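Local coordinates for alpha-L-rhamnosidase (Aspergillus terreus, PDB 6GSZ), which probably hydrolyses terminal non-reducing alpha-L-rhamnose residues from alpha-L-rhamnosides, as a calcium-binding, glycan-bearing fungal glycosidase, at residues G710-F715 against G768-E773; R492-D497 against Y511-I516; V54-S59 against R83-D88. All blocks are in the same frame, centred on the assembly; numbering follows the deposited sequence.

Three ways in which aromatic side chains join parts of a chain that are distant in sequence appear here in a single multidomain enzyme. Along the sequence contact 3 comes first, then contact 2, then contact 1. Contact 3 lies in the N-terminal immunoglobulin-like domain, on the sheet that holds strands 53-58 and 78-86. Contacts 1 and 2 both belong to the helical six-hairpin glycosidase domain, yet their centres are about 31 Å apart and their nearest atoms about 17 Å. Contact 3 stands about 40 Å from contact 1 and about 39 Å from contact 2, centre to centre. No two contacts touch, so each fastens its own part of the fold: two in the helical glycosidase domain, one in the N-terminal immunoglobulin-like domain.

Contact 1: residues G710-F715 against G768-E773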
loop_
_atom_site.group_PDB
_atom_site.type_symbol
_atom_site.label_atom_id
_atom_site.label_comp_id
_atom_site.label_asym_id
_atom_site.label_seq_id
_atom_site.Cartn_x
_atom_site.Cartn_y
_atom_site.Cartn_z
ATOM N N GLY A 710 0.698 31.478 2.418
ATOM C CA GLY A 710 0.008 32.094 3.558
ATOM C C GLY A 710 -1.497 32.146 3.409
ATOM O O GLY A 710 -2.181 32.925 4.104
ATOM N N GLU A 711 -2.030 31.278 2.531
ATOM C CA GLU A 711 -3.452 31.300 2.231
ATOM C C GLU A 711 -4.157 30.048 2.773
ATOM O O GLU A 711 -5.079 29.530 2.121
ATOM C CB GLU A 711 -3.651 31.454 0.732
ATOM C CG GLU A 711 -2.999 32.696 0.153
ATOM C CD GLU A 711 -3.695 34.011 0.438
ATOM O OE1 GLU A 711 -4.846 33.987 0.957
ATOM O OE2 GLU A 711 -3.094 35.062 0.088
ATOM N N SER A 712 -3.757 29.577 3.960
ATOM C CA SER A 712 -4.429 28.451 4.583
ATOM C C SER A 712 -5.930 28.700 4.791
ATOM O O SER A 712 -6.700 27.761 4.730
ATOM C CB SER A 712 -3.765 27.998 5.882
ATOM O OG SER A 712 -2.455 27.506 5.660
ATOM N N ASP A 713 -6.357 29.924 5.108
ATOM C CA ASP A 713 -7.792 30.195 5.340
ATOM C C ASP A 713 -8.614 29.881 4.087
ATOM O O ASP A 713 -9.700 29.302 4.192
ATOM C CB ASP A 713 -8.017 31.654 5.762
ATOM C CG ASP A 713 -7.566 31.899 7.176
ATOM O OD1 ASP A 713 -7.669 30.999 8.039
ATOM O OD2 ASP A 713 -7.130 33.029 7.412
ATOM N N ALA A 714 -8.088 30.205 2.904
ATOM C CA ALA A 714 -8.767 29.870 1.654
ATOM C C ALA A 714 -8.939 28.351 1.520
ATOM O O ALA A 714 -9.978 27.887 1.098
ATOM C CB ALA A 714 -8.024 30.438 0.460
ATOM N N PHE A 715 -7.910 27.595 1.886
ATOM C CA PHE A 715 -8.002 26.139 1.731
ATOM C C PHE A 715 -8.990 25.591 2.755
ATOM O O PHE A 715 -9.732 24.660 2.456
ATOM C CB PHE A 715 -6.647 25.421 1.814
ATOM C CG PHE A 715 -6.782 23.995 1.326
ATOM C CD1 PHE A 715 -7.046 23.759 -0.015
ATOM C CD2 PHE A 715 -6.698 22.924 2.188
ATOM C CE1 PHE A 715 -7.215 22.457 -0.473
ATOM C CE2 PHE A 715 -6.821 21.615 1.722
ATOM C CZ PHE A 715 -7.073 21.394 0.389
ATOM N N GLY A 768 -5.223 14.217 2.573
ATOM C CA GLY A 768 -4.878 13.757 3.893
ATOM C C GLY A 768 -3.589 14.383 4.397
ATOM O O GLY A 768 -3.458 14.696 5.599
ATOM N N SER A 769 -2.602 14.538 3.516
ATOM C CA SER A 769 -1.321 15.135 3.934
ATOM C C SER A 769 -1.487 16.552 4.457
ATOM O O SER A 769 -0.688 16.972 5.286
ATOM C CB SER A 769 -0.278 15.094 2.839
ATOM O OG SER A 769 -0.659 15.836 1.709
ATOM N N TRP A 770 -2.476 17.280 3.938
ATOM C CA TRP A 770 -2.724 18.637 4.442
ATOM C C TRP A 770 -3.316 18.549 5.853
ATOM O O TRP A 770 -2.996 19.365 6.746
ATOM C CB TRP A 770 -3.632 19.431 3.498
ATOM C CG TRP A 770 -3.617 20.908 3.739
ATOM C CD1 TRP A 770 -2.737 21.781 3.189
ATOM C CD2 TRP A 770 -4.555 21.667 4.513
ATOM N NE1 TRP A 770 -3.021 23.041 3.622
ATOM C CE2 TRP A 770 -4.103 23.006 4.458
ATOM C CE3 TRP A 770 -5.679 21.366 5.293
ATOM C CZ2 TRP A 770 -4.775 24.038 5.107
ATOM C CZ3 TRP A 770 -6.335 22.393 5.935
ATOM C CH2 TRP A 770 -5.892 23.711 5.834
ATOM N N LEU A 771 -4.217 17.601 6.088
ATOM C CA LEU A 771 -4.731 17.370 7.443
ATOM C C LEU A 771 -3.577 17.070 8.406
ATOM O O LEU A 771 -3.480 17.624 9.502
ATOM C CB LEU A 771 -5.733 16.220 7.457
ATOM C CG LEU A 771 -6.903 16.299 6.477
ATOM C CD1 LEU A 771 -7.843 15.111 6.654
ATOM C CD2 LEU A 771 -7.690 17.553 6.478
ATOM N N HIS A 772 -2.647 16.239 7.969
ATOM C CA HIS A 772 -1.554 15.809 8.828
ATOM C C HIS A 772 -0.601 16.979 9.099
ATOM O O HIS A 772 -0.114 17.128 10.252
ATOM C CB HIS A 772 -0.764 14.637 8.209
ATOM C CG HIS A 772 -1.580 13.431 7.854
ATOM N ND1 HIS A 772 -1.222 12.636 6.789
ATOM C CD2 HIS A 772 -2.695 12.897 8.405
ATOM C CE1 HIS A 772 -2.104 11.644 6.729
ATOM N NE2 HIS A 772 -3.019 11.773 7.707
ATOM N N GLU A 773 -0.193 17.655 8.013
ATOM C CA GLU A 773 0.957 18.580 8.085
ATOM C C GLU A 773 0.565 20.009 8.477
ATOM O O GLU A 773 1.406 20.729 9.005
ATOM C CB GLU A 773 1.686 18.672 6.746
ATOM C CG GLU A 773 2.249 17.333 6.273
ATOM C CD GLU A 773 3.077 17.438 4.998
ATOM O OE1 GLU A 773 3.397 18.580 4.564
ATOM O OE2 GLU A 773 3.333 16.382 4.393
#
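Phe715 drives the edge of its ring into the face of the Trp770 indole, and this pair accounts for most of the surface buried between residues 710-715 and 768-773. The arrangement is T-shaped but leaning, with ring planes at 64°. One atom leads: Phe715 CD2 stands over the middle of the indole, 3.4 Å from Trp770 CD2 and equally near CE2, above the bond that fuses the two rings. Phe715 CE2 follows, 3.6 Å from Trp770 CD2. In both residues CG is anti to the backbone N (chi1 -167° for Phe715, -164° for Trp770), a torsion that sends each ring away from its own helix and across to the other, where the two slide past one another in opposite directions.

Ser712 approaches from another quarter. Its CB lies near the indole plane at the six-membered rim, 4.2 Å from Trp770 CZ2. The polar atoms of Ser712 and Trp770 share a partner, Ser707, whose OG is hydrogen-bonded to both Ser712 OG and Trp770 NE1 and so helps fix the turn of the indole. Tyr716 adds a further edge-to-face partner for Trp770. Buried aromatic packing of this kind joins helices 712-719 and 768-775 within the (alpha/alpha)6 barrel characteristic of six-hairpin glycosidases.

Contact 2: residues R492-D497 against Y511-I516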
loop_
_atom_site.group_PDB
_atom_site.type_symbol
_atom_site.label_atom_id
_atom_site.label_comp_id
_atom_site.label_asym_id
_atom_site.label_seq_id
_atom_site.Cartn_x
_atom_site.Cartn_y
_atom_site.Cartn_z
ATOM N N ARG A 492 9.147 -0.597 -1.388
ATOM C CA ARG A 492 10.431 -1.053 -1.857
ATOM C C ARG A 492 10.269 -2.128 -2.955
ATOM O O ARG A 492 10.957 -2.110 -3.997
ATOM C CB ARG A 492 11.281 -1.597 -0.712
ATOM C CG ARG A 492 12.725 -1.886 -1.087
ATOM C CD ARG A 492 13.549 -2.485 0.037
ATOM N NE ARG A 492 14.964 -2.393 -0.315
ATOM C CZ ARG A 492 15.945 -2.568 0.575
ATOM N NH1 ARG A 492 15.655 -3.081 1.779
ATOM N NH2 ARG A 492 17.198 -2.182 0.279
ATOM N N ALA A 493 9.405 -3.104 -2.650
ATOM C CA ALA A 493 9.143 -4.216 -3.566
ATOM C C ALA A 493 8.530 -3.703 -4.880
ATOM O O ALA A 493 8.969 -4.089 -5.999
ATOM C CB ALA A 493 8.274 -5.244 -2.867
ATOM N N TRP A 494 7.520 -2.849 -4.752
ATOM C CA TRP A 494 6.843 -2.319 -5.932
ATOM C C TRP A 494 7.825 -1.604 -6.860
ATOM O O TRP A 494 7.791 -1.721 -8.093
ATOM C CB TRP A 494 5.652 -1.464 -5.529
ATOM C CG TRP A 494 4.835 -0.989 -6.674
ATOM C CD1 TRP A 494 3.975 -1.737 -7.426
ATOM C CD2 TRP A 494 4.792 0.322 -7.239
ATOM N NE1 TRP A 494 3.397 -0.955 -8.398
ATOM C CE2 TRP A 494 3.901 0.312 -8.335
ATOM C CE3 TRP A 494 5.458 1.523 -6.945
ATOM C CZ2 TRP A 494 3.631 1.432 -9.123
ATOM C CZ3 TRP A 494 5.210 2.623 -7.730
ATOM C CH2 TRP A 494 4.323 2.582 -8.810
ATOM N N LEU A 495 8.702 -0.774 -6.251
ATOM C CA LEU A 495 9.638 0.000 -7.023
ATOM C C LEU A 495 10.735 -0.845 -7.688
ATOM O O LEU A 495 11.240 -0.439 -8.751
ATOM C CB LEU A 495 10.231 1.131 -6.179
ATOM C CG LEU A 495 9.255 2.293 -5.906
ATOM C CD1 LEU A 495 9.751 3.144 -4.757
ATOM C CD2 LEU A 495 9.067 3.131 -7.163
ATOM N N LYS A 496 11.061 -2.020 -7.103
ATOM C CA LYS A 496 11.934 -2.955 -7.816
ATOM C C LYS A 496 11.298 -3.403 -9.149
ATOM O O LYS A 496 11.947 -3.457 -10.190
ATOM C CB LYS A 496 12.215 -4.190 -6.938
ATOM C CG LYS A 496 13.138 -3.879 -5.776
ATOM C CD LYS A 496 13.348 -5.093 -4.886
ATOM C CE LYS A 496 14.352 -4.800 -3.804
ATOM N NZ LYS A 496 14.463 -5.942 -2.865
ATOM N N ASP A 497 10.006 -3.698 -9.072
ATOM C CA ASP A 497 9.263 -4.131 -10.276
ATOM C C ASP A 497 9.158 -2.976 -11.260
ATOM O O ASP A 497 9.319 -3.155 -12.482
ATOM C CB ASP A 497 7.910 -4.731 -9.913
ATOM C CG ASP A 497 8.034 -6.090 -9.231
ATOM O OD1 ASP A 497 9.170 -6.655 -9.204
ATOM O OD2 ASP A 497 6.966 -6.573 -8.742
ATOM N N TYR A 511 2.382 2.379 -17.751
ATOM C CA TYR A 511 1.341 3.047 -16.979
ATOM C C TYR A 511 1.006 2.338 -15.675
ATOM O O TYR A 511 0.691 2.973 -14.680
ATOM C CB TYR A 511 0.082 3.288 -17.816
ATOM C CG TYR A 511 0.319 4.128 -19.049
ATOM C CD1 TYR A 511 1.376 5.027 -19.162
ATOM C CD2 TYR A 511 -0.613 4.083 -20.075
ATOM C CE1 TYR A 511 1.570 5.730 -20.339
ATOM C CE2 TYR A 511 -0.444 4.806 -21.235
ATOM C CZ TYR A 511 0.648 5.638 -21.372
ATOM O OH TYR A 511 0.835 6.343 -22.529
ATOM N N VAL A 512 0.977 1.001 -15.727
ATOM C CA VAL A 512 0.709 0.204 -14.540
ATOM C C VAL A 512 1.845 -0.776 -14.283
ATOM O O VAL A 512 2.505 -1.223 -15.215
ATOM C CB VAL A 512 -0.627 -0.560 -14.602
ATOM C CG1 VAL A 512 -1.760 0.389 -14.954
ATOM C CG2 VAL A 512 -0.637 -1.744 -15.569
ATOM N N ILE A 513 2.069 -1.041 -12.992
ATOM C CA ILE A 513 3.118 -1.933 -12.525
ATOM C C ILE A 513 2.516 -2.854 -11.484
ATOM O O ILE A 513 1.980 -2.402 -10.453
ATOM C CB ILE A 513 4.256 -1.164 -11.856
ATOM C CG1 ILE A 513 4.862 -0.087 -12.762
ATOM C CG2 ILE A 513 5.312 -2.096 -11.304
ATOM C CD1 ILE A 513 5.634 -0.578 -13.993
ATOM N N PRO A 514 2.587 -4.197 -11.658
ATOM C CA PRO A 514 3.161 -4.899 -12.824
ATOM C C PRO A 514 2.474 -4.562 -14.155
ATOM O O PRO A 514 1.269 -4.218 -14.183
ATOM C CB PRO A 514 2.887 -6.369 -12.486
ATOM C CG PRO A 514 2.893 -6.404 -10.946
ATOM C CD PRO A 514 2.173 -5.114 -10.587
ATOM N N ASN A 515 3.278 -4.587 -15.210
ATOM C CA ASN A 515 2.821 -4.144 -16.510
ATOM C C ASN A 515 2.142 -5.311 -17.265
ATOM O O ASN A 515 2.840 -6.197 -17.738
ATOM C CB ASN A 515 3.982 -3.583 -17.311
ATOM C CG ASN A 515 3.599 -3.229 -18.727
ATOM O OD1 ASN A 515 2.437 -2.878 -18.954
ATOM N ND2 ASN A 515 4.604 -3.228 -19.622
ATOM N N ILE A 516 0.827 -5.197 -17.475
ATOM C CA ILE A 516 0.062 -6.195 -18.218
ATOM C C ILE A 516 -0.165 -5.749 -19.657
ATOM O O ILE A 516 -0.830 -6.457 -20.387
ATOM C CB ILE A 516 -1.285 -6.494 -17.531
ATOM C CG1 ILE A 516 -2.155 -5.238 -17.362
ATOM C CG2 ILE A 516 -1.011 -7.192 -16.230
ATOM C CD1 ILE A 516 -3.629 -5.469 -17.159
#
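Trp494 gives its indole N-H to the backbone carbonyl of Ile513, the one hydrogen bond between residues 492-497 and 511-516. Trp494 NE1 and Ile513 O are 2.9 Å apart, with an N-H...O angle of 156°. The acceptor lies close to the indole plane, as the N-H direction requires, whereas the donor sits well above the carbonyl plane, 49° out of it, and misses the lone pairs. The carbonyl belongs to the cis peptide that precedes Pro514, so the indole is bonded to the carbonyl of the cis peptide itself. Farther along the helix, Glu501 takes the N-H of Asn515.

The helix, 488-503, is part of the (alpha/alpha)6 barrel of the glycosidase domain, and the loop is one of the connections between its helices, running on toward helix 530-542. Ile513 is also tied by backbone hydrogen bonding to Gly469, next to Trp470 of the glucose-binding pocket.

Apolar contacts lie beside the polar one. Ile513 crosses the indole at about a right angle and sets its CB 3.6 Å from Trp494 NE1 and 3.8 Å from Trp494 CZ2, with CG1 more loosely against CZ2. Its other branch, CG2, is anti to the backbone N and is thereby carried to the helix backbone, 3.9 Å from Asp497 C and 4.0 Å from Asp497 CB.

Asp497 offers only carbon to this packing: its carboxylate is engaged by a salt bridge to Arg181 and a hydrogen bond from Ser177 N.

Contact 3: residues V54-S59 against R83-D88; sequences VFRSES and RSFGSD
Arg56 NH1 has two partners: it rests on the face of the Phe85 ring and makes a long, weak ion pair with Glu42 OE2. The nitrogen lies 3.3 Å from Phe85 CZ and 3.4 Å from Phe85 CE1, above the ring but displaced toward its rim. The guanidinium carbon also lies over the face, Arg56 CZ 4.2 Å from the ring centroid and 13° off the ring normal, the geometry of a cation-pi interaction. The two groups are not stacked flat: their planes are 43° apart, so NH1 dips toward the ring while NH2 stays farther off, 4.1 Å from Phe85 CG.

The pair bridges two strands that are not neighbours. In this sheet of the N-terminal immunoglobulin-like domain, strand 38-46 runs between 53-58, an outermost strand, and 78-86, and is antiparallel to both. Backbone hydrogen bonds therefore go to the middle strand, from Phe55 to Ile43 and Ser57 to Tyr41 on one flank, from Arg83 to Glu42 on the other. Even the closest CA atoms of the two segments, those of Arg56 and Arg83, are 9.6 Å apart, so the Arg56-Phe85 link is made by side chains alone.

Reach comes from an extended arginine, straight from CG to NE with CG anti to the backbone N (chi1 -175°); it touches Ala40 of the middle strand on its way to Phe85, whose ring also touches Glu42. Arg56 NH1 and Arg83 NH2 are 5.8 Å apart, and the Glu42 carboxylate serves both, by a salt bridge to Arg83 and the weak, long pairing with Arg56.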
loop_
_atom_site.group_PDB
_atom_site.type_symbol
_atom_site.label_atom_id
_atom_site.label_comp_id
_atom_site.label_asym_id
_atom_site.label_seq_id
_atom_site.Cartn_x
_atom_site.Cartn_y
_atom_site.Cartn_z
ATOM N N VAL A 54 28.392 -9.429 22.064
ATOM C CA VAL A 54 27.862 -8.084 22.232
ATOM C C VAL A 54 28.796 -7.143 21.470
ATOM O O VAL A 54 29.999 -7.129 21.684
ATOM C CB VAL A 54 27.693 -7.680 23.715
ATOM C CG1 VAL A 54 27.235 -6.234 23.858
ATOM C CG2 VAL A 54 26.727 -8.636 24.431
ATOM N N PHE A 55 28.201 -6.346 20.586
ATOM C CA PHE A 55 28.917 -5.394 19.759
ATOM C C PHE A 55 28.506 -3.981 20.182
ATOM O O PHE A 55 27.318 -3.611 20.139
ATOM C CB PHE A 55 28.533 -5.591 18.293
ATOM C CG PHE A 55 28.879 -6.969 17.794
ATOM C CD1 PHE A 55 30.160 -7.267 17.348
ATOM C CD2 PHE A 55 27.925 -7.975 17.774
ATOM C CE1 PHE A 55 30.484 -8.536 16.903
ATOM C CE2 PHE A 55 28.243 -9.240 17.321
ATOM C CZ PHE A 55 29.506 -9.516 16.864
ATOM N N ARG A 56 29.477 -3.189 20.613
ATOM C CA ARG A 56 29.213 -1.783 21.026
ATOM C C ARG A 56 29.661 -0.834 19.913
ATOM O O ARG A 56 30.728 -1.004 19.318
ATOM C CB ARG A 56 29.988 -1.426 22.301
ATOM C CG ARG A 56 29.655 -0.034 22.836
ATOM C CD ARG A 56 30.178 0.333 24.217
ATOM N NE ARG A 56 29.734 1.680 24.599
ATOM C CZ ARG A 56 28.946 1.968 25.645
ATOM N NH1 ARG A 56 28.345 0.998 26.323
ATOM N NH2 ARG A 56 28.794 3.223 26.038
ATOM N N SER A 57 28.820 0.170 19.664
ATOM C CA SER A 57 29.098 1.260 18.729
ATOM C C SER A 57 28.925 2.583 19.455
ATOM O O SER A 57 27.892 2.796 20.053
ATOM C CB SER A 57 28.151 1.244 17.565
ATOM O OG SER A 57 28.360 0.124 16.719
ATOM N N GLU A 58 29.914 3.461 19.311
ATOM C CA GLU A 58 29.762 4.901 19.590
ATOM C C GLU A 58 29.068 5.492 18.374
ATOM O O GLU A 58 29.648 5.475 17.287
ATOM C CB GLU A 58 31.128 5.531 19.810
ATOM C CG GLU A 58 31.077 6.911 20.374
ATOM C CD GLU A 58 30.655 7.025 21.825
ATOM O OE1 GLU A 58 30.597 5.971 22.555
ATOM O OE2 GLU A 58 30.436 8.227 22.241
ATOM N N SER A 59 27.796 5.833 18.554
ATOM C CA SER A 59 26.939 6.259 17.460
ATOM C C SER A 59 25.645 6.816 18.024
ATOM O O SER A 59 25.066 6.201 18.928
ATOM C CB SER A 59 26.611 5.088 16.570
ATOM O OG SER A 59 25.684 5.470 15.555
ATOM N N ARG A 83 20.459 -2.462 23.352
ATOM C CA ARG A 83 20.254 -1.428 24.373
ATOM C C ARG A 83 21.008 -0.180 23.930
ATOM O O ARG A 83 21.970 -0.246 23.222
ATOM C CB ARG A 83 20.639 -1.892 25.780
ATOM C CG ARG A 83 22.091 -2.269 25.944
ATOM C CD ARG A 83 22.349 -2.666 27.401
ATOM N NE ARG A 83 23.738 -2.999 27.595
ATOM C CZ ARG A 83 24.294 -3.216 28.780
ATOM N NH1 ARG A 83 23.566 -3.139 29.891
ATOM N NH2 ARG A 83 25.582 -3.495 28.830
ATOM N N SER A 84 20.478 0.936 24.389
ATOM C CA SER A 84 20.885 2.247 23.948
ATOM C C SER A 84 21.298 3.086 25.172
ATOM O O SER A 84 20.650 3.039 26.211
ATOM C CB SER A 84 19.759 2.863 23.161
ATOM O OG SER A 84 20.072 4.188 22.807
ATOM N N PHE A 85 22.383 3.852 25.004
ATOM C CA PHE A 85 22.982 4.690 26.028
ATOM C C PHE A 85 22.808 6.178 25.695
ATOM O O PHE A 85 23.151 6.621 24.602
ATOM C CB PHE A 85 24.462 4.330 26.132
ATOM C CG PHE A 85 24.733 2.895 26.490
ATOM C CD1 PHE A 85 24.798 1.924 25.493
ATOM C CD2 PHE A 85 24.876 2.500 27.817
ATOM C CE1 PHE A 85 25.043 0.600 25.811
ATOM C CE2 PHE A 85 25.098 1.173 28.129
ATOM C CZ PHE A 85 25.190 0.230 27.128
ATOM N N GLY A 86 22.358 6.952 26.695
ATOM C CA GLY A 86 22.087 8.383 26.507
ATOM C C GLY A 86 23.341 9.231 26.564
ATOM O O GLY A 86 24.317 8.891 27.219
ATOM N N SER A 87 23.295 10.338 25.821
ATOM C CA SER A 87 24.438 11.245 25.726
ATOM C C SER A 87 24.750 11.892 27.067
ATOM O O SER A 87 25.875 12.335 27.239
ATOM C CB SER A 87 24.251 12.271 24.644
ATOM O OG SER A 87 23.177 13.106 24.953
ATOM N N ASP A 88 23.762 11.993 27.961
ATOM C CA ASP A 88 23.975 12.714 29.245
ATOM C C ASP A 88 24.597 11.767 30.271
ATOM O O ASP A 88 24.824 12.149 31.408
ATOM C CB ASP A 88 22.674 13.326 29.791
ATOM C CG ASP A 88 21.512 12.345 29.934
ATOM O OD1 ASP A 88 21.764 11.119 30.044
ATOM O OD2 ASP A 88 20.343 12.813 29.919
#